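Side-chain contacts in 6-phosphogluconate dehydrogenase, NAD-binding (Geobacter metallireducens, PDB 3PEF), which binds NADP+ and works as a beta-hydroxyacid dehydrogenase of the gamma-hydroxybutyrate type, with succinic semialdehyde reductase activity: residues M64-D67 against P68-E72; Q103-G106 against V107-A111; K126-D130 against G131-I135. The protein carries 2 engineered substitutions. All coordinates share one frame; numbering follows the deposited sequence. Where two conformers were deposited one is given.

Contact 1 of 3, residues M64-D67 against P68-E72; sequences MLAD and PAAAE. With NAP (NADP nicotinamide-adenine-dinucleotide phosphate), chain I.
Asp67 caps the helix that starts at Pro68 with its OD1, while its backbone O takes the first regular helical bond. OD1 accepts the amide of Ala70 (Ala70 N to Asp67 OD1 3.0 Å), with the donor lying above the carboxylate plane. The backbone takes the next amide: Ala71 N to Asp67 O is 2.9 Å and almost straight, at 175°. The carboxylate gets there because CG sits between the backbone N and the carbonyl carbon (chi1 56°), a crowded position that folds the group back over the first turn.

The tight part faces the cofactor. Leu65 CB packs on Ala70 CB at 4.0 Å, and Ala70 CB in turn presses onto the adenine ring, 3.4 Å from NAP C5A. Ala66 CB also meets the base, 3.6 Å from NAP C8A. On the nicotinamide ribose, the hydroxyl NAP O3D lies 2.9 Å from both Leu65 O and Ala66 O, with a single proton to offer the pair, while Ala66 N makes a weak bond to NAP O4B, the ring oxygen of the adenine ribose.

The other side is looser. Asp67 OD2 is hydrogen-bonded to a glycerol, probably from the crystallisation liquor, Lys239 stands nearby, and Ala69 is exposed, touching the carboxylate only lightly.

Putting an alanine at Asp67 would probably leave the Ala70 amide without its cap and let the first turn of the helix fray beside the adenine. Helix N-terminus and NADP+ pocket are thus one construction: a carboxylate pays for the open amide, small alanines let the base come close, and the carbonyls of Leu65 and Ala66 share the nicotinamide-ribose hydroxyl.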
loop_
_atom_site.group_PDB
_atom_site.type_symbol
_atom_site.label_atom_id
_atom_site.label_comp_id
_atom_site.label_asym_id
_atom_site.label_seq_id
_atom_site.Cartn_x
_atom_site.Cartn_y
_atom_site.Cartn_z
ATOM N N MET A 64 17.478 -12.659 -25.735
ATOM C CA MET A 64 16.145 -12.414 -25.182
ATOM C C MET A 64 15.901 -13.363 -24.014
ATOM O O MET A 64 15.226 -14.381 -24.155
ATOM C CB MET A 64 15.061 -12.584 -26.271
ATOM C CG MET A 64 13.705 -11.983 -25.892
ATOM S SD MET A 64 13.910 -10.250 -25.370
ATOM C CE MET A 64 12.264 -9.608 -25.689
ATOM N N LEU A 65 16.466 -13.014 -22.862
ATOM C CA LEU A 65 16.508 -13.878 -21.692
ATOM C C LEU A 65 15.578 -13.378 -20.582
ATOM O O LEU A 65 15.179 -12.215 -20.581
ATOM C CB LEU A 65 17.955 -13.947 -21.186
ATOM C CG LEU A 65 18.880 -14.504 -22.272
ATOM C CD1 LEU A 65 20.347 -14.332 -21.923
ATOM C CD2 LEU A 65 18.537 -15.980 -22.573
ATOM N N ALA A 66 15.267 -14.256 -19.631
ATOM C CA ALA A 66 14.267 -13.985 -18.599
ATOM C C ALA A 66 14.513 -12.755 -17.740
ATOM O O ALA A 66 13.612 -11.937 -17.566
ATOM C CB ALA A 66 14.091 -15.209 -17.685
ATOM N N ASP A 67 15.701 -12.661 -17.147
ATOM C CA ASP A 67 15.922 -11.705 -16.057
ATOM C C ASP A 67 17.411 -11.399 -15.874
ATOM O O ASP A 67 18.237 -11.967 -16.572
ATOM C CB ASP A 67 15.305 -12.222 -14.746
ATOM C CG ASP A 67 15.826 -13.597 -14.342
ATOM O OD1 ASP A 67 16.694 -14.159 -15.054
ATOM O OD2 ASP A 67 15.364 -14.121 -13.301
ATOM N N PRO A 68 17.751 -10.478 -14.959
ATOM C CA PRO A 68 19.172 -10.146 -14.778
ATOM C C PRO A 68 20.048 -11.379 -14.484
ATOM O O PRO A 68 21.140 -11.464 -15.035
ATOM C CB PRO A 68 19.157 -9.172 -13.596
ATOM C CG PRO A 68 17.810 -8.480 -13.726
ATOM C CD PRO A 68 16.862 -9.544 -14.239
ATOM N N ALA A 69 19.573 -12.320 -13.668
ATOM C CA ALA A 69 20.345 -13.532 -13.379
ATOM C C ALA A 69 20.641 -14.341 -14.653
ATOM O O ALA A 69 21.770 -14.785 -14.867
ATOM C CB ALA A 69 19.624 -14.417 -12.314
ATOM N N ALA A 70 19.637 -14.513 -15.511
ATOM C CA ALA A 70 19.861 -15.194 -16.780
ATOM C C ALA A 70 20.839 -14.416 -17.662
ATOM O O ALA A 70 21.798 -14.980 -18.200
ATOM C CB ALA A 70 18.547 -15.423 -17.506
ATOM N N ALA A 71 20.594 -13.117 -17.814
ATOM C CA ALA A 71 21.441 -12.281 -18.653
ATOM C C ALA A 71 22.898 -12.389 -18.208
ATOM O O ALA A 71 23.798 -12.447 -19.040
ATOM C CB ALA A 71 20.972 -10.803 -18.614
ATOM N N GLU A 72 23.130 -12.410 -16.898
ATOM C CA GLU A 72 24.498 -12.469 -16.375
ATOM C C GLU A 72 25.111 -13.852 -16.533
ATOM O O GLU A 72 26.271 -13.987 -16.912
ATOM C CB GLU A 72 24.556 -12.019 -14.921
ATOM C CG GLU A 72 24.653 -10.505 -14.762
ATOM C CD GLU A 72 24.679 -10.059 -13.308
ATOM O OE1 GLU A 72 24.537 -10.924 -12.416
ATOM O OE2 GLU A 72 24.842 -8.842 -13.056
HETATM P PA NAP I . 10.160 -16.924 -21.386
HETATM O O1A NAP I . 9.967 -17.463 -20.022
HETATM O O2A NAP I . 9.308 -17.528 -22.427
HETATM O O5B NAP I . 11.695 -17.065 -21.821
HETATM C C5B NAP I . 12.724 -16.887 -20.885
HETATM C C4B NAP I . 14.020 -17.249 -21.589
HETATM O O4B NAP I . 15.087 -17.044 -20.688
HETATM C C3B NAP I . 14.050 -18.726 -21.973
HETATM O O3B NAP I . 14.755 -18.790 -23.191
HETATM C C2B NAP I . 14.890 -19.336 -20.870
HETATM O O2B NAP I . 15.566 -20.516 -21.219
HETATM C C1B NAP I . 15.879 -18.206 -20.651
HETATM N N9A NAP I . 16.584 -18.360 -19.371
HETATM C C8A NAP I . 16.046 -18.206 -18.117
HETATM N N7A NAP I . 17.017 -18.447 -17.207
HETATM C C5A NAP I . 18.153 -18.762 -17.863
HETATM C C6A NAP I . 19.424 -19.072 -17.410
HETATM N N6A NAP I . 19.673 -19.111 -16.108
HETATM N N1A NAP I . 20.409 -19.356 -18.318
HETATM C C2A NAP I . 20.136 -19.314 -19.675
HETATM N N3A NAP I . 18.867 -18.992 -20.120
HETATM C C4A NAP I . 17.897 -18.714 -19.225
HETATM O O3 NAP I . 9.870 -15.363 -21.294
HETATM P PN NAP I . 9.827 -14.252 -22.422
HETATM O O1N NAP I . 8.537 -13.546 -22.358
HETATM O O2N NAP I . 10.282 -14.789 -23.721
HETATM O O5D NAP I . 10.967 -13.350 -21.728
HETATM C C5D NAP I . 12.149 -12.933 -22.357
HETATM C C4D NAP I . 12.388 -11.488 -21.924
HETATM O O4D NAP I . 11.526 -10.593 -22.585
HETATM C C3D NAP I . 12.084 -11.277 -20.455
HETATM O O3D NAP I . 13.070 -10.378 -19.996
HETATM C C2D NAP I . 10.702 -10.643 -20.437
HETATM O O2D NAP I . 10.541 -9.844 -19.297
HETATM C C1D NAP I . 10.795 -9.791 -21.677
HETATM N N1N NAP I . 9.537 -9.389 -22.344
HETATM C C2N NAP I . 8.471 -10.238 -22.403
HETATM C C3N NAP I . 7.313 -9.867 -23.081
HETATM C C7N NAP I . 6.164 -10.825 -23.186
HETATM O O7N NAP I . 4.917 -10.279 -23.443
HETATM N N7N NAP I . 6.301 -12.152 -23.023
HETATM C C4N NAP I . 7.230 -8.620 -23.709
HETATM C C5N NAP I . 8.336 -7.774 -23.667
HETATM C C6N NAP I . 9.492 -8.171 -22.996
HETATM P P2B NAP I . 14.824 -21.965 -21.163
HETATM O O1X NAP I . 15.945 -22.991 -21.077
HETATM O O2X NAP I . 13.948 -22.006 -19.953
HETATM O O3X NAP I . 13.986 -22.153 -22.396
#

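Contact 2 of 3, residues Q103-G106 against V107-A111; sequences QRIG and VAVVA
Ile105 and Val109 meet one turn apart on the same helix, Ile105 CG2 against Val109 CG2 at 4.1 Å, their branches crossing obliquely. The same Val109 methyl also lies 3.2 Å from Ile105 O. It is placed there by a chi1 of 168°, which sets CG1 opposite the backbone N and swings CG2 in beside that N, over the carbonyl of the preceding turn.

Val107 and Val110 repeat the pattern with nearly the same torsion: Val107 CG2 rests on Gln103 O, and Val110 CG2 on Gly106 O at 3.2 Å. In each case a methyl lies against an oxygen that is already accepting the valine's own amide.

Those backbone bonds are the next shell, and they hold the side chains in step. Val109 N to Ile105 O, at 2.8 Å, runs nearly straight off the end of the carbonyl. The three others, Val107 N to Gln103 O, Ala108 N to Arg104 O and Val110 N to Gly106 O, come in tilted by 23° to 26° from their carbonyl planes, as regular alpha-helical i to i+4 bonds.

Further out, the polar side chains have their partners outside this turn. Gln103 NE2 bonds to Val164 O, and Arg104, in the conformer modelled here, forms a salt bridge with Glu72.

Helix 99-111 is the crossover of a beta-alpha-beta unit between strands 90-93 and 115-122. It packs on three neighbouring elements: Ile105 on Ala71 and Cys75 of helix 68-76, Val109 on Leu82 of helix 81-84, and both Ile105 and Val109 on Phe116 of strand 115-122.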
loop_
_atom_site.group_PDB
_atom_site.type_symbol
_atom_site.label_atom_id
_atom_site.label_comp_id
_atom_site.label_asym_id
_atom_site.label_seq_id
_atom_site.Cartn_x
_atom_site.Cartn_y
_atom_site.Cartn_z
ATOM N N GLN A 103 24.675 -2.356 -17.970
ATOM C CA GLN A 103 25.933 -1.611 -18.025
ATOM C C GLN A 103 27.138 -2.517 -17.720
ATOM O O GLN A 103 28.176 -2.435 -18.380
ATOM C CB GLN A 103 25.893 -0.413 -17.069
ATOM C CG GLN A 103 24.912 0.675 -17.486
ATOM C CD GLN A 103 24.683 1.710 -16.392
ATOM O OE1 GLN A 103 24.876 1.438 -15.211
ATOM N NE2 GLN A 103 24.271 2.904 -16.789
ATOM N N ARG A 104 26.969 -3.369 -16.713
ATOM C CA ARG A 104 27.954 -4.364 -16.299
ATOM C C ARG A 104 28.343 -5.251 -17.485
ATOM O O ARG A 104 29.525 -5.464 -17.795
ATOM C CB ARG A 104 27.300 -5.215 -15.204
ATOM C CG ARG A 104 28.192 -6.110 -14.367
ATOM C CD ARG A 104 27.364 -6.729 -13.219
ATOM N NE ARG A 104 26.920 -5.708 -12.268
ATOM C CZ ARG A 104 25.683 -5.573 -11.797
ATOM N NH1 ARG A 104 24.715 -6.401 -12.172
ATOM N NH2 ARG A 104 25.414 -4.598 -10.940
ATOM N N ILE A 105 27.320 -5.794 -18.139
ATOM C CA ILE A 105 27.537 -6.642 -19.284
ATOM C C ILE A 105 28.259 -5.889 -20.405
ATOM O O ILE A 105 29.255 -6.368 -20.963
ATOM C CB ILE A 105 26.198 -7.197 -19.808
ATOM C CG1 ILE A 105 25.667 -8.267 -18.848
ATOM C CG2 ILE A 105 26.387 -7.771 -21.187
ATOM C CD1 ILE A 105 24.169 -8.549 -19.013
ATOM N N GLY A 106 27.750 -4.710 -20.739
ATOM C CA GLY A 106 28.342 -3.912 -21.797
ATOM C C GLY A 106 29.807 -3.598 -21.560
ATOM O O GLY A 106 30.608 -3.644 -22.487
ATOM N N VAL A 107 30.160 -3.277 -20.317
ATOM C CA VAL A 107 31.552 -2.990 -19.975
ATOM C C VAL A 107 32.440 -4.216 -20.141
ATOM O O VAL A 107 33.560 -4.112 -20.665
ATOM C CB VAL A 107 31.697 -2.442 -18.546
ATOM C CG1 VAL A 107 33.179 -2.412 -18.135
ATOM C CG2 VAL A 107 31.068 -1.037 -18.438
ATOM N N ALA A 108 31.946 -5.377 -19.699
ATOM C CA ALA A 108 32.727 -6.600 -19.830
ATOM C C ALA A 108 32.871 -6.951 -21.311
ATOM O O ALA A 108 33.956 -7.330 -21.762
ATOM C CB ALA A 108 32.119 -7.760 -19.019
ATOM N N VAL A 109 31.797 -6.773 -22.078
ATOM C CA VAL A 109 31.850 -7.037 -23.516
ATOM C C VAL A 109 32.872 -6.129 -24.218
ATOM O O VAL A 109 33.660 -6.573 -25.051
ATOM C CB VAL A 109 30.478 -6.860 -24.185
ATOM C CG1 VAL A 109 30.636 -6.858 -25.693
ATOM C CG2 VAL A 109 29.523 -7.971 -23.746
ATOM N N VAL A 110 32.867 -4.854 -23.872
ATOM C CA VAL A 110 33.802 -3.923 -24.491
ATOM C C VAL A 110 35.246 -4.250 -24.123
ATOM O O VAL A 110 36.168 -4.034 -24.916
ATOM C CB VAL A 110 33.474 -2.476 -24.113
ATOM C CG1 VAL A 110 34.633 -1.559 -24.482
ATOM C CG2 VAL A 110 32.178 -2.045 -24.803
ATOM N N ALA A 111 35.442 -4.789 -22.925
ATOM C CA ALA A 111 36.785 -5.143 -22.479
ATOM C C ALA A 111 37.333 -6.306 -23.296
ATOM O O ALA A 111 38.546 -6.404 -23.497
ATOM C CB ALA A 111 36.796 -5.471 -20.987
#

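Contact 3 of 3, residues K126-D130 against G131-I135; sequences KPAED and GTLII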
loop_
_atom_site.group_PDB
_atom_site.type_symbol
_atom_site.label_atom_id
_atom_site.label_comp_id
_atom_site.label_asym_id
_atom_site.label_seq_id
_atom_site.Cartn_x
_atom_site.Cartn_y
_atom_site.Cartn_z
ATOM N N LYS A 126 1.985 -11.435 -29.400
ATOM C CA LYS A 126 1.421 -11.168 -30.724
ATOM C C LYS A 126 2.277 -10.170 -31.490
ATOM O O LYS A 126 2.638 -10.422 -32.632
ATOM C CB LYS A 126 -0.037 -10.682 -30.644
ATOM C CG LYS A 126 -0.731 -10.601 -31.996
ATOM C CD LYS A 126 -1.955 -9.723 -31.947
ATOM C CE LYS A 126 -2.841 -9.920 -33.168
ATOM N NZ LYS A 126 -2.080 -9.918 -34.447
ATOM N N PRO A 127 2.605 -9.024 -30.866
ATOM C CA PRO A 127 3.516 -8.104 -31.556
ATOM C C PRO A 127 4.894 -8.708 -31.887
ATOM O O PRO A 127 5.481 -8.345 -32.908
ATOM C CB PRO A 127 3.655 -6.943 -30.564
ATOM C CG PRO A 127 2.337 -6.918 -29.865
ATOM C CD PRO A 127 1.944 -8.384 -29.712
ATOM N N ALA A 128 5.414 -9.590 -31.038
ATOM C CA ALA A 128 6.667 -10.275 -31.363
ATOM C C ALA A 128 6.504 -11.127 -32.631
ATOM O O ALA A 128 7.376 -11.143 -33.498
ATOM C CB ALA A 128 7.126 -11.133 -30.201
ATOM N N GLU A 129 5.376 -11.821 -32.732
ATOM C CA GLU A 129 5.072 -12.659 -33.897
ATOM C C GLU A 129 4.893 -11.833 -35.185
ATOM O O GLU A 129 5.375 -12.210 -36.253
ATOM C CB GLU A 129 3.803 -13.484 -33.638
ATOM C CG GLU A 129 3.953 -14.604 -32.620
ATOM C CD GLU A 129 2.599 -15.170 -32.146
ATOM O OE1 GLU A 129 1.540 -14.609 -32.497
ATOM O OE2 GLU A 129 2.596 -16.176 -31.411
ATOM N N ASP A 130 4.218 -10.699 -35.065
ATOM C CA ASP A 130 3.910 -9.841 -36.204
ATOM C C ASP A 130 5.104 -8.988 -36.644
ATOM O O ASP A 130 5.098 -8.410 -37.738
ATOM C CB ASP A 130 2.718 -8.923 -35.868
ATOM C CG ASP A 130 1.438 -9.697 -35.521
ATOM O OD1 ASP A 130 1.340 -10.912 -35.818
ATOM O OD2 ASP A 130 0.517 -9.075 -34.947
ATOM N N GLY A 131 6.128 -8.902 -35.804
ATOM C CA GLY A 131 7.259 -8.029 -36.102
ATOM C C GLY A 131 6.939 -6.579 -35.795
ATOM O O GLY A 131 7.425 -5.649 -36.424
ATOM N N THR A 132 6.153 -6.389 -34.752
ATOM C CA THR A 132 5.507 -5.124 -34.500
ATOM C C THR A 132 5.958 -4.516 -33.139
ATOM O O THR A 132 5.317 -3.627 -32.578
ATOM C CB THR A 132 3.997 -5.395 -34.623
ATOM O OG1 THR A 132 3.496 -4.795 -35.830
ATOM C CG2 THR A 132 3.239 -4.976 -33.420
ATOM N N LEU A 133 7.101 -4.983 -32.643
ATOM C CA LEU A 133 7.636 -4.543 -31.349
ATOM C C LEU A 133 8.132 -3.100 -31.399
ATOM O O LEU A 133 8.524 -2.599 -32.448
ATOM C CB LEU A 133 8.794 -5.449 -30.904
ATOM C CG LEU A 133 8.497 -6.957 -30.752
ATOM C CD1 LEU A 133 9.775 -7.723 -30.482
ATOM C CD2 LEU A 133 7.460 -7.234 -29.650
ATOM N N ILE A 134 8.139 -2.447 -30.244
ATOM C CA ILE A 134 8.837 -1.174 -30.086
ATOM C C ILE A 134 10.191 -1.466 -29.436
ATOM O O ILE A 134 10.254 -2.079 -28.379
ATOM C CB ILE A 134 8.024 -0.223 -29.207
ATOM C CG1 ILE A 134 6.590 -0.099 -29.753
ATOM C CG2 ILE A 134 8.697 1.140 -29.116
ATOM C CD1 ILE A 134 5.610 0.415 -28.738
ATOM N N ILE A 135 11.273 -1.026 -30.069
ATOM C CA ILE A 135 12.613 -1.381 -29.631
ATOM C C ILE A 135 13.314 -0.184 -28.998
ATOM O O ILE A 135 13.498 0.844 -29.642
ATOM C CB ILE A 135 13.431 -1.962 -30.817
ATOM C CG1 ILE A 135 12.655 -3.136 -31.428
ATOM C CG2 ILE A 135 14.831 -2.410 -30.371
ATOM C CD1 ILE A 135 13.423 -3.932 -32.470
#
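This is a helix C-cap, a Schellman motif, where helix 125-130 ends and the chain turns into strand 133-139, a strand antiparallel to its neighbour 115-122 and parallel to 157-160 in the mixed sheet of the Rossmann-type nucleotide-binding domain. Its signature is the backbone pair. Thr132 N reaches five residues back to Pro127 O, 2.8 Å away and at 170°, the 6→1 bond of the motif. Inside that loop Gly131 N makes the weak 5→2 bond to Ala128 O, at 3.4 Å.

Gly131 makes the turn possible. Its phi is positive, 79°, and a beta carbon at this position would run into the carbonyl oxygen of Asp130, so the residue without a side chain takes the turn.

Apolar groups close the motif as the chain turns out of the helix. Leu133 has CG placed beside its own backbone N (chi1 -58°), which brings CD2 against the Pro127-Ala128 backbone: CD2 lies 3.4 Å from Ala128 N and 4.0 Å from Ala128 CB, with Pro127 CB also in touch. Around this, Ala128 and Leu133 both lean on Met12 of helix 11-22, while Leu133 also meets Val121 in the neighbouring strand 115-122.

On the outer side Lys126 stretches forward along the helix, bending only at chi4, to Asp130. NZ bonds to Asp130 OD2 at 2.8 Å on the syn side of the carboxylate, a salt bridge that ties the ends of the final turn together.

A tight carbon contact joins helix and turn: the Thr132 methyl CG2 lies against Pro127 CB at 3.5 Å, closer than an ordinary carbon contact.

Overall arrangement
All three contacts belong to the nucleotide-binding domain and follow one another along the chain. Contacts 1 and 2 join directly, with centres about 15 Å apart: Glu72 OE2 meets Arg104 NH1 at 2.6 Å in the salt bridge of the modelled arginine conformer, and Ala71 O packs on Ile105 CD1 at 3.9 Å. Contact 1 touches NADP+ itself, and contact 2 lies on helix 99-111, which packs against helix 68-76 through Ile105 and Ala71. Contact 3 lies across the chain's centre from contact 1, nearest atoms about 6 Å apart, and its Leu133 side chain comes within about 6 Å of the cofactor. Contacts 2 and 3 are well separated, with centres about 27 Å apart.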